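Local coordinates for glutathione peroxidase (Schistosoma mansoni, PDB 2V1M), which reduces hydrogen peroxide to water at the expense of glutathione, which is oxidised to its disulfide, at residues A[50-55]-A[153-158]. Sequence-based numbering, arbitrary orientation.
Sequences YRQLQE and TAPYDI
With CG of Q52 set opposite its own carbonyl carbon (chi1 -69°) and the chain extended beyond it, the side-chain amide of Q52 is laid flat over one face of the Y156 ring. The same chain, with OE1 turned back to the side of CB, brings OE1 to the 153-158 backbone, where it accepts the amide hydrogen of Y156: N of Y156 lies 2.9 Å from OE1 of Q52, and the N-H...O angle of 168° makes the bond nearly straight. The donor nevertheless sits somewhat off the amide plane of Q52. Stacking is documented by the planes, since the amide and the phenol ring are only 7° apart, and by a CH-pi contact in which CG of Q52 stands 3.6 Å from the centroid of the Y156 ring, almost on the normal.

The contact joins helix 46-60 of the thioredoxin-like fold to the loop that leads from edge strand 145-149 into helix 159-167. Within that loop D157 N and I158 N hydrogen-bond to A154 O and P155 O, each three residues back, closing successive turns. On the side of the fold interior, P155 points its ring at the helix: its CB is 3.8 Å from CB of Q52 and 3.9 Å from CD2 of L53, whose side chain crosses the proline at about a right angle. N49 and M56 of the same helix also touch P155, while L53 continues inward to L35 of strand 33-39 and to F98. At the outer end the carboxylate of E55 comes up to the hydroxyl of Y156, but E55 was modelled in two conformers and the OE1 to OH separation in this one is impossibly short, leaving any bond there doubtful.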
ATOM      1  N   TYR A  50      -0.885  -0.641 -11.236  1.00  2.98           N
ATOM      2  CA  TYR A  50      -1.710   0.574 -11.109  1.00  3.12           C
ATOM      3  C   TYR A  50      -3.073   0.411 -11.778  1.00  3.28           C
ATOM      4  O   TYR A  50      -4.079   0.860 -11.241  1.00  3.35           O
ATOM      5  CB  TYR A  50      -0.963   1.768 -11.698  1.00  3.08           C
ATOM      6  CG  TYR A  50      -0.097   2.464 -10.659  1.00  3.16           C
ATOM      7  CD1 TYR A  50      -0.627   3.367  -9.724  1.00  3.24           C
ATOM      8  CD2 TYR A  50       1.283   2.204 -10.627  1.00  3.65           C
ATOM      9  CE1 TYR A  50       0.201   3.975  -8.780  1.00  3.25           C
ATOM     10  CE2 TYR A  50       2.123   2.799  -9.663  1.00  3.78           C
ATOM     11  CZ  TYR A  50       1.572   3.684  -8.743  1.00  3.10           C
ATOM     12  OH  TYR A  50       2.407   4.229  -7.814  1.00  3.41           O
ATOM     13  N   ARG A  51      -3.134  -0.217 -12.957  1.00  3.40           N
ATOM     14  CA  ARG A  51      -4.426  -0.381 -13.643  1.00  3.44           C
ATOM     15  C   ARG A  51      -5.358  -1.215 -12.771  1.00  3.12           C
ATOM     16  O   ARG A  51      -6.535  -0.856 -12.575  1.00  3.18           O
ATOM     17  CB  ARG A  51      -4.260  -1.050 -15.014  1.00  4.36           C
ATOM     18  CG  ARG A  51      -3.530  -0.264 -16.066  1.00  7.16           C
ATOM     19  CD  ARG A  51      -4.369   0.746 -16.779  0.80  8.28           C
ATOM     20  NE  ARG A  51      -3.559   1.386 -17.810  1.00  9.46           N
ATOM     21  CZ  ARG A  51      -3.614   2.656 -18.146  1.00  8.12           C
ATOM     22  NH1 ARG A  51      -4.520   3.468 -17.576  1.00  6.55           N
ATOM     23  NH2 ARG A  51      -2.753   3.079 -19.072  0.80  6.05           N
ATOM     24  N   GLN A  52      -4.873  -2.349 -12.270  1.00  2.92           N
ATOM     25  CA  GLN A  52      -5.753  -3.210 -11.484  1.00  3.33           C
ATOM     26  C   GLN A  52      -6.138  -2.529 -10.159  1.00  2.92           C
ATOM     27  O   GLN A  52      -7.279  -2.685  -9.713  1.00  3.28           O
ATOM     28  CB  GLN A  52      -5.118  -4.558 -11.216  1.00  3.39           C
ATOM     29  CG  GLN A  52      -4.991  -5.390 -12.501  1.00  4.16           C
ATOM     30  CD  GLN A  52      -4.599  -6.832 -12.249  1.00  5.17           C
ATOM     31  OE1 GLN A  52      -4.518  -7.301 -11.118  1.00  4.78           O
ATOM     32  NE2 GLN A  52      -4.378  -7.561 -13.320  0.80  9.40           N
ATOM     33  N   LEU A  53      -5.186  -1.853  -9.509  1.00  2.89           N
ATOM     34  CA  LEU A  53      -5.535  -1.148  -8.268  1.00  3.22           C
ATOM     35  C   LEU A  53      -6.615  -0.092  -8.489  1.00  3.00           C
ATOM     36  O   LEU A  53      -7.506   0.083  -7.662  1.00  3.22           O
ATOM     37  CB  LEU A  53      -4.294  -0.555  -7.594  1.00  3.22           C
ATOM     38  CG  LEU A  53      -3.313  -1.597  -7.058  1.00  3.51           C
ATOM     39  CD1 LEU A  53      -1.982  -0.889  -6.723  1.00  4.55           C
ATOM     40  CD2 LEU A  53      -3.877  -2.257  -5.780  1.00  3.99           C
ATOM     41  N   GLN A  54      -6.505   0.668  -9.585  1.00  3.02           N
ATOM     42  CA  GLN A  54      -7.521   1.699  -9.854  1.00  2.90           C
ATOM     43  C   GLN A  54      -8.892   1.057 -10.137  1.00  3.21           C
ATOM     44  O   GLN A  54      -9.931   1.597  -9.701  1.00  3.23           O
ATOM     45  CB  GLN A  54      -7.055   2.601 -11.008  1.00  3.23           C
ATOM     46  CG  GLN A  54      -8.107   3.603 -11.437  1.00  3.02           C
ATOM     47  CD  GLN A  54      -8.661   4.472 -10.361  1.00  3.25           C
ATOM     48  OE1 GLN A  54      -8.014   4.728  -9.317  1.00  3.04           O
ATOM     49  NE2 GLN A  54      -9.904   4.956 -10.596  1.00  2.91           N
ATOM     50  N   GLU A  55      -8.910  -0.062 -10.861  1.00  3.21           N
ATOM     51  CA  GLU A  55     -10.168  -0.793 -11.065  0.80  3.47           C
ATOM     52  C   GLU A  55     -10.732  -1.304  -9.736  1.00  3.31           C
ATOM     53  O   GLU A  55     -11.952  -1.268  -9.507  1.00  4.01           O
ATOM     54  CB  GLU A  55      -9.959  -1.944 -12.056  0.80  4.75           C
ATOM     55  CG  GLU A  55      -9.730  -1.496 -13.492  0.80  8.75           C
ATOM     56  CD  GLU A  55      -8.679  -2.307 -14.296  0.80  8.74           C
ATOM     57  OE1 GLU A  55      -8.321  -3.436 -13.911  0.80  9.83           O
ATOM     58  OE2 GLU A  55      -8.187  -1.805 -15.345  0.80  9.02           O
ATOM     59  N   THR A 153       2.040 -11.000  -7.229  1.00  3.57           N
ATOM     60  CA  THR A 153       0.607 -11.256  -7.032  1.00  3.65           C
ATOM     61  C   THR A 153      -0.207 -10.154  -7.707  1.00  3.62           C
ATOM     62  O   THR A 153      -0.141  -8.978  -7.323  1.00  4.95           O
ATOM     63  CB  THR A 153       0.282 -11.280  -5.533  1.00  4.03           C
ATOM     64  OG1 THR A 153       1.170 -12.166  -4.858  1.00  4.88           O
ATOM     65  CG2 THR A 153      -1.151 -11.744  -5.340  1.00  5.31           C
ATOM     66  N   ALA A 154      -0.997 -10.519  -8.702  1.00  3.75           N
ATOM     67  CA  ALA A 154      -1.862  -9.544  -9.331  1.00  4.27           C
ATOM     68  C   ALA A 154      -2.829  -8.970  -8.293  1.00  3.87           C
ATOM     69  O   ALA A 154      -3.436  -9.737  -7.550  1.00  4.04           O
ATOM     70  CB  ALA A 154      -2.661 -10.212 -10.451  1.00  5.72           C
ATOM     71  N   PRO A 155      -3.050  -7.635  -8.289  1.00  3.46           N
ATOM     72  CA  PRO A 155      -4.034  -7.095  -7.337  1.00  4.03           C
ATOM     73  C   PRO A 155      -5.381  -7.799  -7.433  1.00  4.07           C
ATOM     74  O   PRO A 155      -6.018  -8.050  -6.417  1.00  4.55           O
ATOM     75  CB  PRO A 155      -4.100  -5.610  -7.717  1.00  4.14           C
ATOM     76  CG  PRO A 155      -2.658  -5.299  -8.204  1.00  4.11           C
ATOM     77  CD  PRO A 155      -2.257  -6.569  -8.967  1.00  4.29           C
ATOM     78  N   TYR A 156      -5.829  -8.138  -8.642  1.00  4.73           N
ATOM     79  CA  TYR A 156      -7.117  -8.804  -8.787  1.00  5.96           C
ATOM     80  C   TYR A 156      -7.201 -10.100  -7.992  1.00  5.34           C
ATOM     81  O   TYR A 156      -8.299 -10.490  -7.563  1.00  7.02           O
ATOM     82  CB  TYR A 156      -7.401  -9.098 -10.259  1.00  7.18           C
ATOM     83  CG  TYR A 156      -7.804  -7.940 -11.104  1.00  9.29           C
ATOM     84  CD1 TYR A 156      -8.164  -6.719 -10.544  1.00 10.02           C
ATOM     85  CD2 TYR A 156      -7.868  -8.079 -12.479  1.00 12.04           C
ATOM     86  CE1 TYR A 156      -8.596  -5.672 -11.324  1.00 11.29           C
ATOM     87  CE2 TYR A 156      -8.279  -7.023 -13.290  1.00 12.03           C
ATOM     88  CZ  TYR A 156      -8.645  -5.825 -12.687  1.00 10.33           C
ATOM     89  OH  TYR A 156      -9.056  -4.796 -13.491  0.80 11.47           O
ATOM     90  N   ASP A 157      -6.087 -10.785  -7.822  1.00  6.07           N
ATOM     91  CA  ASP A 157      -6.104 -12.046  -7.080  1.00  6.56           C
ATOM     92  C   ASP A 157      -6.265 -11.874  -5.585  1.00  6.08           C
ATOM     93  O   ASP A 157      -6.427 -12.871  -4.864  1.00  7.46           O
ATOM     94  CB  ASP A 157      -4.873 -12.850  -7.410  1.00  7.76           C
ATOM     95  CG  ASP A 157      -4.895 -13.365  -8.866  1.00 10.91           C
ATOM     96  OD1 ASP A 157      -5.976 -13.405  -9.475  1.00 16.53           O
ATOM     97  OD2 ASP A 157      -3.859 -13.789  -9.360  1.00 16.49           O
ATOM     98  N   ILE A 158      -6.262 -10.629  -5.116  1.00  4.60           N
ATOM     99  CA  ILE A 158      -6.471 -10.311  -3.699  1.00  4.51           C
ATOM    100  C   ILE A 158      -7.957  -9.992  -3.430  1.00  4.15           C
ATOM    101  O   ILE A 158      -8.389  -9.896  -2.269  1.00  4.50           O
ATOM    102  CB  ILE A 158      -5.545  -9.128  -3.303  1.00  4.23           C
ATOM    103  CG1 ILE A 158      -4.092  -9.495  -3.608  1.00  4.65           C
ATOM    104  CG2 ILE A 158      -5.695  -8.753  -1.817  1.00  4.89           C
ATOM    105  CD1 ILE A 158      -3.126  -8.342  -3.455  1.00  5.61           C
TER